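Local coordinates for ESSC (Geobacillus thermodenitrificans, PDB 5FWH), which is a component of the bacterial type VII secretion apparatus, probably acting as an FtsK/SpoIIIE-type ATPase with an N-terminal forkhead-associated region, at residues V134-N145 against D151-L162; G67-I75 against M84-E92. All blocks are in the same frame, centred on the assembly; numbering follows the deposited sequence.

Interaction 1: residues V134-N145 against D151-L162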
loop_
_atom_site.group_PDB
_atom_site.type_symbol
_atom_site.label_atom_id
_atom_site.label_comp_id
_atom_site.label_asym_id
_atom_site.label_seq_id
_atom_site.Cartn_x
_atom_site.Cartn_y
_atom_site.Cartn_z
ATOM N N VAL A 134 -14.505 5.649 5.548
ATOM C CA VAL A 134 -13.567 6.077 4.525
ATOM C C VAL A 134 -14.322 6.581 3.291
ATOM O O VAL A 134 -15.165 5.855 2.758
ATOM C CB VAL A 134 -12.553 4.983 4.136
ATOM C CG1 VAL A 134 -13.206 3.701 3.654
ATOM C CG2 VAL A 134 -11.592 5.539 3.083
ATOM N N ILE A 135 -13.979 7.774 2.819
ATOM C CA ILE A 135 -14.575 8.360 1.605
ATOM C C ILE A 135 -13.424 8.560 0.638
ATOM O O ILE A 135 -12.602 9.433 0.847
ATOM C CB ILE A 135 -15.269 9.716 1.889
ATOM C CG1 ILE A 135 -16.418 9.550 2.938
ATOM C CG2 ILE A 135 -15.811 10.378 0.592
ATOM C CD1 ILE A 135 -16.028 9.879 4.355
ATOM N N PRO A 136 -13.337 7.737 -0.399
ATOM C CA PRO A 136 -12.219 7.922 -1.333
ATOM C C PRO A 136 -12.487 9.020 -2.363
ATOM O O PRO A 136 -13.618 9.532 -2.496
ATOM C CB PRO A 136 -12.116 6.562 -2.038
ATOM C CG PRO A 136 -13.507 6.018 -1.956
ATOM C CD PRO A 136 -14.106 6.518 -0.681
ATOM N N ASP A 137 -11.438 9.373 -3.086
ATOM C CA ASP A 137 -11.550 10.354 -4.139
ATOM C C ASP A 137 -11.451 9.662 -5.501
ATOM O O ASP A 137 -10.836 8.605 -5.649
ATOM C CB ASP A 137 -10.532 11.483 -3.942
ATOM C CG ASP A 137 -11.158 12.868 -4.114
ATOM O OD1 ASP A 137 -12.046 13.010 -4.983
ATOM O OD2 ASP A 137 -10.796 13.807 -3.372
ATOM N N ASP A 138 -12.090 10.256 -6.496
ATOM C CA ASP A 138 -12.245 9.591 -7.787
ATOM C C ASP A 138 -10.895 9.362 -8.439
ATOM O O ASP A 138 -10.647 8.283 -8.984
ATOM C CB ASP A 138 -13.171 10.380 -8.713
ATOM C CG ASP A 138 -14.596 10.451 -8.195
ATOM O OD1 ASP A 138 -14.769 10.513 -6.956
ATOM O OD2 ASP A 138 -15.540 10.454 -9.029
ATOM N N ASP A 139 -10.039 10.377 -8.354
ATOM C CA ASP A 139 -8.636 10.300 -8.824
ATOM C C ASP A 139 -7.702 9.232 -8.161
ATOM O O ASP A 139 -7.241 8.347 -8.863
ATOM C CB ASP A 139 -7.953 11.703 -8.823
ATOM C CG ASP A 139 -8.055 12.437 -7.468
ATOM O OD1 ASP A 139 -9.078 12.260 -6.765
ATOM O OD2 ASP A 139 -7.122 13.206 -7.124
ATOM N N ALA A 140 -7.447 9.296 -6.848
ATOM C CA ALA A 140 -6.432 8.426 -6.169
ATOM C C ALA A 140 -6.902 6.961 -5.865
ATOM O O ALA A 140 -7.866 6.776 -5.109
ATOM C CB ALA A 140 -5.977 9.098 -4.883
ATOM N N PRO A 141 -6.246 5.932 -6.464
ATOM C CA PRO A 141 -6.695 4.558 -6.161
ATOM C C PRO A 141 -6.325 4.097 -4.762
ATOM O O PRO A 141 -5.153 4.213 -4.367
ATOM C CB PRO A 141 -6.011 3.694 -7.218
ATOM C CG PRO A 141 -5.125 4.603 -8.011
ATOM C CD PRO A 141 -5.569 5.997 -7.779
ATOM N N LEU A 142 -7.333 3.586 -4.040
ATOM C CA LEU A 142 -7.221 3.201 -2.626
ATOM C C LEU A 142 -7.814 1.813 -2.361
ATOM O O LEU A 142 -8.928 1.509 -2.922
ATOM C CB LEU A 142 -7.982 4.238 -1.827
ATOM C CG LEU A 142 -7.959 4.076 -0.335
ATOM C CD1 LEU A 142 -6.564 4.193 0.252
ATOM C CD2 LEU A 142 -8.862 5.151 0.229
ATOM N N PHE A 143 -7.158 0.982 -1.546
ATOM C CA PHE A 143 -7.633 -0.412 -1.415
ATOM C C PHE A 143 -8.010 -0.759 0.023
ATOM O O PHE A 143 -7.295 -0.468 0.974
ATOM C CB PHE A 143 -6.618 -1.421 -1.996
ATOM C CG PHE A 143 -6.230 -1.115 -3.456
ATOM C CD1 PHE A 143 -5.361 -0.076 -3.742
ATOM C CD2 PHE A 143 -6.797 -1.804 -4.501
ATOM C CE1 PHE A 143 -4.993 0.237 -5.098
ATOM C CE2 PHE A 143 -6.495 -1.505 -5.828
ATOM C CZ PHE A 143 -5.617 -0.453 -6.151
ATOM N N LEU A 144 -9.157 -1.390 0.186
ATOM C CA LEU A 144 -9.633 -1.839 1.527
ATOM C C LEU A 144 -9.544 -3.301 1.536
ATOM O O LEU A 144 -10.283 -3.943 0.787
ATOM C CB LEU A 144 -11.078 -1.428 1.755
ATOM C CG LEU A 144 -11.779 -1.970 2.991
ATOM C CD1 LEU A 144 -11.052 -1.455 4.213
ATOM C CD2 LEU A 144 -13.274 -1.548 2.946
ATOM N N ASN A 145 -8.628 -3.817 2.340
ATOM C CA ASN A 145 -8.317 -5.244 2.388
ATOM C C ASN A 145 -7.996 -5.795 0.979
ATOM O O ASN A 145 -8.555 -6.782 0.560
ATOM C CB ASN A 145 -9.484 -6.021 3.075
ATOM C CG ASN A 145 -9.818 -5.485 4.491
ATOM O OD1 ASN A 145 -10.982 -5.289 4.838
ATOM N ND2 ASN A 145 -8.792 -5.219 5.279
ATOM N N ASP A 151 -16.808 3.567 -3.527
ATOM C CA ASP A 151 -17.621 4.537 -2.778
ATOM C C ASP A 151 -17.254 4.482 -1.296
ATOM O O ASP A 151 -16.385 3.687 -0.892
ATOM C CB ASP A 151 -19.125 4.293 -2.997
ATOM C CG ASP A 151 -19.547 2.865 -2.693
ATOM O OD1 ASP A 151 -19.282 2.392 -1.580
ATOM O OD2 ASP A 151 -20.161 2.214 -3.570
ATOM N N ALA A 152 -17.886 5.343 -0.500
ATOM C CA ALA A 152 -17.661 5.384 0.946
ATOM C C ALA A 152 -18.052 4.065 1.593
ATOM O O ALA A 152 -18.943 3.374 1.090
ATOM C CB ALA A 152 -18.370 6.555 1.582
ATOM N N VAL A 153 -17.317 3.694 2.642
ATOM C CA VAL A 153 -17.421 2.406 3.352
ATOM C C VAL A 153 -17.104 2.609 4.858
ATOM O O VAL A 153 -16.096 3.258 5.244
ATOM C CB VAL A 153 -16.410 1.358 2.816
ATOM C CG1 VAL A 153 -16.589 -0.002 3.502
ATOM C CG2 VAL A 153 -16.533 1.219 1.309
ATOM N N SER A 154 -17.965 2.047 5.703
ATOM C CA SER A 154 -17.803 2.136 7.120
ATOM C C SER A 154 -16.855 1.022 7.546
ATOM O O SER A 154 -17.005 -0.107 7.125
ATOM C CB SER A 154 -19.155 2.059 7.850
ATOM O OG SER A 154 -18.995 2.770 9.069
ATOM N N LEU A 155 -15.846 1.398 8.322
ATOM C CA LEU A 155 -14.714 0.577 8.661
ATOM C C LEU A 155 -14.924 -0.166 9.963
ATOM O O LEU A 155 -15.544 0.368 10.853
ATOM C CB LEU A 155 -13.472 1.482 8.872
ATOM C CG LEU A 155 -12.968 2.421 7.747
ATOM C CD1 LEU A 155 -11.717 3.168 8.181
ATOM C CD2 LEU A 155 -12.654 1.568 6.543
ATOM N N ARG A 156 -14.304 -1.338 10.101
ATOM C CA ARG A 156 -14.247 -2.108 11.367
ATOM C C ARG A 156 -12.795 -2.180 11.775
ATOM O O ARG A 156 -11.954 -2.004 10.923
ATOM C CB ARG A 156 -14.784 -3.525 11.155
ATOM C CG ARG A 156 -15.910 -3.659 10.134
ATOM C CD ARG A 156 -16.556 -5.060 10.094
ATOM N NE ARG A 156 -15.604 -6.204 10.075
ATOM C CZ ARG A 156 -15.511 -7.195 9.150
ATOM N NH1 ARG A 156 -16.299 -7.285 8.069
ATOM N NH2 ARG A 156 -14.591 -8.144 9.320
ATOM N N ASN A 157 -12.471 -2.472 13.039
ATOM C CA ASN A 157 -11.031 -2.534 13.506
ATOM C C ASN A 157 -10.249 -3.607 12.753
ATOM O O ASN A 157 -10.745 -4.712 12.527
ATOM C CB ASN A 157 -10.885 -2.836 15.031
ATOM C CG ASN A 157 -11.024 -1.595 15.937
ATOM O OD1 ASN A 157 -10.169 -0.675 15.939
ATOM N ND2 ASN A 157 -12.083 -1.593 16.767
ATOM N N GLY A 158 -9.030 -3.261 12.326
ATOM C CA GLY A 158 -8.239 -4.167 11.490
ATOM C C GLY A 158 -8.729 -4.353 10.044
ATOM O O GLY A 158 -8.210 -5.225 9.324
ATOM N N ASP A 159 -9.698 -3.570 9.581
ATOM C CA ASP A 159 -9.674 -3.228 8.171
ATOM C C ASP A 159 -8.298 -2.575 7.940
ATOM O O ASP A 159 -7.731 -1.929 8.864
ATOM C CB ASP A 159 -10.807 -2.279 7.803
ATOM C CG ASP A 159 -12.191 -3.002 7.659
ATOM O OD1 ASP A 159 -12.214 -4.216 7.427
ATOM O OD2 ASP A 159 -13.270 -2.353 7.766
ATOM N N VAL A 160 -7.748 -2.795 6.745
ATOM C CA VAL A 160 -6.460 -2.208 6.290
ATOM C C VAL A 160 -6.725 -1.377 5.054
ATOM O O VAL A 160 -7.295 -1.862 4.066
ATOM C CB VAL A 160 -5.448 -3.294 5.974
ATOM C CG1 VAL A 160 -4.135 -2.678 5.494
ATOM C CG2 VAL A 160 -5.206 -4.137 7.265
ATOM N N LEU A 161 -6.341 -0.124 5.097
ATOM C CA LEU A 161 -6.355 0.707 3.909
ATOM C C LEU A 161 -4.966 0.750 3.326
ATOM O O LEU A 161 -4.040 1.067 4.083
ATOM C CB LEU A 161 -6.846 2.092 4.278
ATOM C CG LEU A 161 -8.332 2.145 4.537
ATOM C CD1 LEU A 161 -8.650 3.498 5.178
ATOM C CD2 LEU A 161 -9.183 1.929 3.285
ATOM N N LEU A 162 -4.836 0.493 2.008
ATOM C CA LEU A 162 -3.545 0.511 1.310
ATOM C C LEU A 162 -3.601 1.399 0.103
ATOM O O LEU A 162 -4.561 1.340 -0.650
ATOM C CB LEU A 162 -3.232 -0.826 0.699
ATOM C CG LEU A 162 -3.029 -2.051 1.537
ATOM C CD1 LEU A 162 -2.618 -3.203 0.636
ATOM C CD2 LEU A 162 -2.003 -1.827 2.574
#
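V134 pairs with V153, and F143 with L162, in two separate antiparallel bridges that belong to two different sheets. In the first, V134 N donates to V153 O at 2.9 Å and V153 N returns a bond of 3.1 Å to V134 O. In the second, F143 N reaches L162 O at 2.8 Å, with L162 N bonded back to F143 O; just beyond, N145 N meets V160 O at 2.9 Å, almost straight at 174°. CA-H groups of A152 and L161 add weaker contacts to V134 O and F143 O.

Aliphatic groups meet between the sheets. V134 sets CG1 between its backbone N and carbonyl carbon (chi1 57°), where it packs 3.6 Å from L155 CD2, the two side chains crossing at about a right angle; its CG2 branch slides past L161 CD1, the two side chains running in opposite directions. From the other sheet L144, with CG anti to the backbone N, meets V153 tip to tip: L144 CD2 lies 3.7 Å from V153 CG1. Its other branch, CD1, rests 3.7 Å from D159 CB and also touches L155 and its sheet neighbour L161.

Around the type II turn R156-D159, R156 N bonds D159 OD2 at 2.7 Å, coming from above the carboxylate plane. That bond and the backbone D159 N to R156 O bond brace the turn leading into strand 161-163.

Backbone polar groups thus pair within each sheet, while at this end of the beta sandwich, near edge strands 147-148 and 153-154, the two segments meet across it by apolar contact, with no salt bridge between them.

Interaction 2: residues G67-I75 against M84-E92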
loop_
_atom_site.group_PDB
_atom_site.type_symbol
_atom_site.label_atom_id
_atom_site.label_comp_id
_atom_site.label_asym_id
_atom_site.label_seq_id
_atom_site.Cartn_x
_atom_site.Cartn_y
_atom_site.Cartn_z
ATOM N N GLY A 67 13.645 -4.407 -15.961
ATOM C CA GLY A 67 13.790 -3.255 -15.074
ATOM C C GLY A 67 14.544 -3.564 -13.797
ATOM O O GLY A 67 14.960 -4.692 -13.529
ATOM N N GLU A 68 14.755 -2.525 -13.025
ATOM C CA GLU A 68 15.229 -2.685 -11.681
ATOM C C GLU A 68 14.420 -1.747 -10.868
ATOM O O GLU A 68 14.125 -0.672 -11.349
ATOM C CB GLU A 68 16.686 -2.296 -11.581
ATOM C CG GLU A 68 17.564 -3.108 -12.491
ATOM C CD GLU A 68 19.044 -2.891 -12.224
ATOM O OE1 GLU A 68 19.389 -2.115 -11.273
ATOM O OE2 GLU A 68 19.855 -3.509 -12.968
ATOM N N LEU A 69 14.054 -2.137 -9.656
ATOM C CA LEU A 69 13.302 -1.302 -8.813
ATOM C C LEU A 69 14.187 -0.852 -7.668
ATOM O O LEU A 69 14.806 -1.664 -6.958
ATOM C CB LEU A 69 12.050 -2.032 -8.261
ATOM C CG LEU A 69 11.013 -2.455 -9.285
ATOM C CD1 LEU A 69 10.079 -3.452 -8.675
ATOM C CD2 LEU A 69 10.260 -1.215 -9.818
ATOM N N LYS A 70 14.204 0.450 -7.463
ATOM C CA LYS A 70 14.823 1.046 -6.306
ATOM C C LYS A 70 13.740 1.235 -5.285
ATOM O O LYS A 70 12.543 1.101 -5.581
ATOM C CB LYS A 70 15.463 2.395 -6.663
ATOM C CG LYS A 70 16.488 2.280 -7.778
ATOM C CD LYS A 70 17.436 3.480 -7.881
ATOM C CE LYS A 70 16.755 4.842 -7.688
ATOM N NZ LYS A 70 15.675 5.134 -8.676
ATOM N N PRO A 71 14.150 1.500 -4.048
ATOM C CA PRO A 71 13.168 1.803 -3.041
ATOM C C PRO A 71 12.176 2.897 -3.473
ATOM O O PRO A 71 12.575 3.896 -4.113
ATOM C CB PRO A 71 14.042 2.270 -1.878
ATOM C CG PRO A 71 15.275 1.422 -2.026
ATOM C CD PRO A 71 15.516 1.473 -3.483
ATOM N N ARG A 72 10.902 2.658 -3.145
ATOM C CA ARG A 72 9.795 3.558 -3.427
ATOM C C ARG A 72 9.584 3.851 -4.916
ATOM O O ARG A 72 9.140 4.922 -5.290
ATOM C CB ARG A 72 9.961 4.833 -2.628
ATOM C CG ARG A 72 9.937 4.643 -1.116
ATOM C CD ARG A 72 9.247 5.829 -0.419
ATOM N NE ARG A 72 9.726 7.116 -0.930
ATOM C CZ ARG A 72 10.937 7.643 -0.696
ATOM N NH1 ARG A 72 11.832 7.001 0.043
ATOM N NH2 ARG A 72 11.277 8.833 -1.224
ATOM N N CYS A 73 9.938 2.894 -5.754
ATOM C CA CYS A 73 9.752 2.990 -7.194
ATOM C C CYS A 73 8.855 1.814 -7.652
ATOM O O CYS A 73 8.651 0.863 -6.926
ATOM C CB CYS A 73 11.106 2.944 -7.919
ATOM S SG CYS A 73 12.126 4.403 -7.515
ATOM N N SER A 74 8.319 1.917 -8.829
ATOM C CA SER A 74 7.357 0.936 -9.328
ATOM C C SER A 74 7.646 0.705 -10.753
ATOM O O SER A 74 8.417 1.500 -11.342
ATOM C CB SER A 74 5.909 1.419 -9.214
ATOM O OG SER A 74 5.710 2.519 -10.114
ATOM N N ILE A 75 7.066 -0.376 -11.277
ATOM C CA ILE A 75 7.115 -0.669 -12.687
ATOM C C ILE A 75 5.791 -1.228 -13.202
ATOM O O ILE A 75 5.104 -2.021 -12.545
ATOM C CB ILE A 75 8.252 -1.668 -12.988
ATOM C CG1 ILE A 75 8.608 -1.650 -14.471
ATOM C CG2 ILE A 75 7.901 -3.078 -12.489
ATOM C CD1 ILE A 75 9.830 -2.468 -14.796
HETATM N N MSE A 84 -0.245 -4.762 -15.257
HETATM C CA MSE A 84 0.043 -4.976 -13.819
HETATM C C MSE A 84 1.109 -4.014 -13.313
HETATM O O MSE A 84 2.119 -3.845 -13.977
HETATM C CB MSE A 84 0.449 -6.475 -13.640
HETATM C CG MSE A 84 1.480 -6.691 -12.560
HETATM SE SE MSE A 84 2.042 -8.599 -12.177
HETATM C CE MSE A 84 0.383 -9.578 -12.518
ATOM N N THR A 85 0.959 -3.439 -12.117
ATOM C CA THR A 85 2.068 -2.628 -11.549
ATOM C C THR A 85 2.680 -3.324 -10.304
ATOM O O THR A 85 1.965 -3.972 -9.432
ATOM C CB THR A 85 1.538 -1.197 -11.246
ATOM O OG1 THR A 85 1.145 -0.586 -12.493
ATOM C CG2 THR A 85 2.571 -0.331 -10.556
ATOM N N ILE A 86 4.013 -3.302 -10.262
ATOM C CA ILE A 86 4.751 -3.745 -9.053
ATOM C C ILE A 86 5.506 -2.571 -8.500
ATOM O O ILE A 86 6.127 -1.786 -9.272
ATOM C CB ILE A 86 5.820 -4.811 -9.329
ATOM C CG1 ILE A 86 5.309 -5.909 -10.248
ATOM C CG2 ILE A 86 6.348 -5.365 -7.992
ATOM C CD1 ILE A 86 3.951 -6.445 -9.915
ATOM N N ALA A 87 5.443 -2.424 -7.184
ATOM C CA ALA A 87 6.084 -1.319 -6.559
ATOM C C ALA A 87 6.819 -1.910 -5.368
ATOM O O ALA A 87 6.413 -2.963 -4.828
ATOM C CB ALA A 87 5.040 -0.351 -6.121
ATOM N N TRP A 88 7.907 -1.261 -4.987
ATOM C CA TRP A 88 8.707 -1.711 -3.905
ATOM C C TRP A 88 8.869 -0.581 -2.938
ATOM O O TRP A 88 9.137 0.545 -3.335
ATOM C CB TRP A 88 10.020 -2.230 -4.438
ATOM C CG TRP A 88 10.908 -2.849 -3.423
ATOM C CD1 TRP A 88 10.548 -3.725 -2.476
ATOM C CD2 TRP A 88 12.320 -2.636 -3.263
ATOM N NE1 TRP A 88 11.633 -4.089 -1.723
ATOM C CE2 TRP A 88 12.742 -3.449 -2.199
ATOM C CE3 TRP A 88 13.255 -1.838 -3.910
ATOM C CZ2 TRP A 88 14.080 -3.494 -1.762
ATOM C CZ3 TRP A 88 14.584 -1.899 -3.518
ATOM C CH2 TRP A 88 14.987 -2.707 -2.432
ATOM N N SER A 89 8.713 -0.910 -1.659
ATOM C CA SER A 89 8.883 0.000 -0.527
ATOM C C SER A 89 10.325 0.321 -0.180
ATOM O O SER A 89 10.595 1.287 0.542
ATOM C CB SER A 89 8.329 -0.694 0.774
ATOM O OG SER A 89 9.253 -1.731 1.243
ATOM N N GLY A 90 11.238 -0.543 -0.552
ATOM C CA GLY A 90 12.597 -0.423 -0.087
ATOM C C GLY A 90 12.718 -1.186 1.219
ATOM O O GLY A 90 11.735 -1.719 1.755
ATOM N N GLU A 91 13.943 -1.248 1.718
ATOM C CA GLU A 91 14.249 -2.188 2.768
ATOM C C GLU A 91 13.704 -1.753 4.157
ATOM O O GLU A 91 13.669 -2.597 5.043
ATOM C CB GLU A 91 15.758 -2.535 2.772
ATOM C CG GLU A 91 16.127 -3.473 1.603
ATOM C CD GLU A 91 17.603 -3.434 1.164
ATOM O OE1 GLU A 91 18.478 -3.249 2.049
ATOM O OE2 GLU A 91 17.879 -3.594 -0.066
ATOM N N GLU A 92 13.215 -0.505 4.310
ATOM C CA GLU A 92 12.914 0.046 5.606
ATOM C C GLU A 92 11.603 0.826 5.625
ATOM O O GLU A 92 11.292 1.586 4.725
ATOM C CB GLU A 92 14.046 0.949 6.045
ATOM C CG GLU A 92 13.944 1.417 7.505
ATOM C CD GLU A 92 15.078 2.367 7.938
ATOM O OE1 GLU A 92 16.075 2.566 7.206
ATOM O OE2 GLU A 92 14.966 2.935 9.034
#
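W88 swings its CG anti to the backbone N (chi1 -175°), carrying the indole back along P71 of the facing segment. The two side chains lie side by side and point the same way, P71 CD 3.5 Å from W88 CZ3, while W88 CE3 also comes 3.4 Å from L69 O. G90 N sits over one face of the indole, toward its rim, and P71 CB is 3.5 Å from G90 CA; a side chain at G90 would collide with that proline. Were W88 cut back to an alanine, the indole's contact with P71 would be lost, which would probably open a gap beside L69 and G90 and leave S2 OG without its bond from NE1.

Further along, I75 and I86 cross obliquely, with I75 CG2 in the tight place between backbone N and carbonyl carbon. Their backbones exchange two bonds, I75 N to I86 O being 2.6 Å. W88 N meets C73 O at 3.0 Å, whereas the bond from R72 N to W88 O is weak.

Strands 73-77 and 84-88 thus form an antiparallel hairpin, with 84-88 flanked on its other side by strand 3-8. The type II turn K70-C73 brings the chain over from strand 65-69, at the edge of the mixed five-stranded sheet. I86 touches L4 and V6 of strand 3-8 and reaches I26 of strand 23-27 in the facing sheet.

Both contacts are partly buried and lie on opposite sides of the chain's centre, their centres about 23 Å apart and their nearest atoms about 9 Å; they share no strand. Interaction 2 joins the four- and five-stranded sheets of the N-terminal part, through a hairpin and the end of strand 65-69. Interaction 1 joins the six- and seven-stranded sheets of the C-terminal part through a strand pair in each, and buries more surface (734 against 502 Å²). Interaction 1 packs valine and leucine branches inside; interaction 2 is dominated by one indole set against a proline, a glycine and main chain, with smaller isoleucine and leucine contacts beside it. At the surface, a carboxylate holds a turn in interaction 1, and in interaction 2 R72 forms a salt bridge with E182.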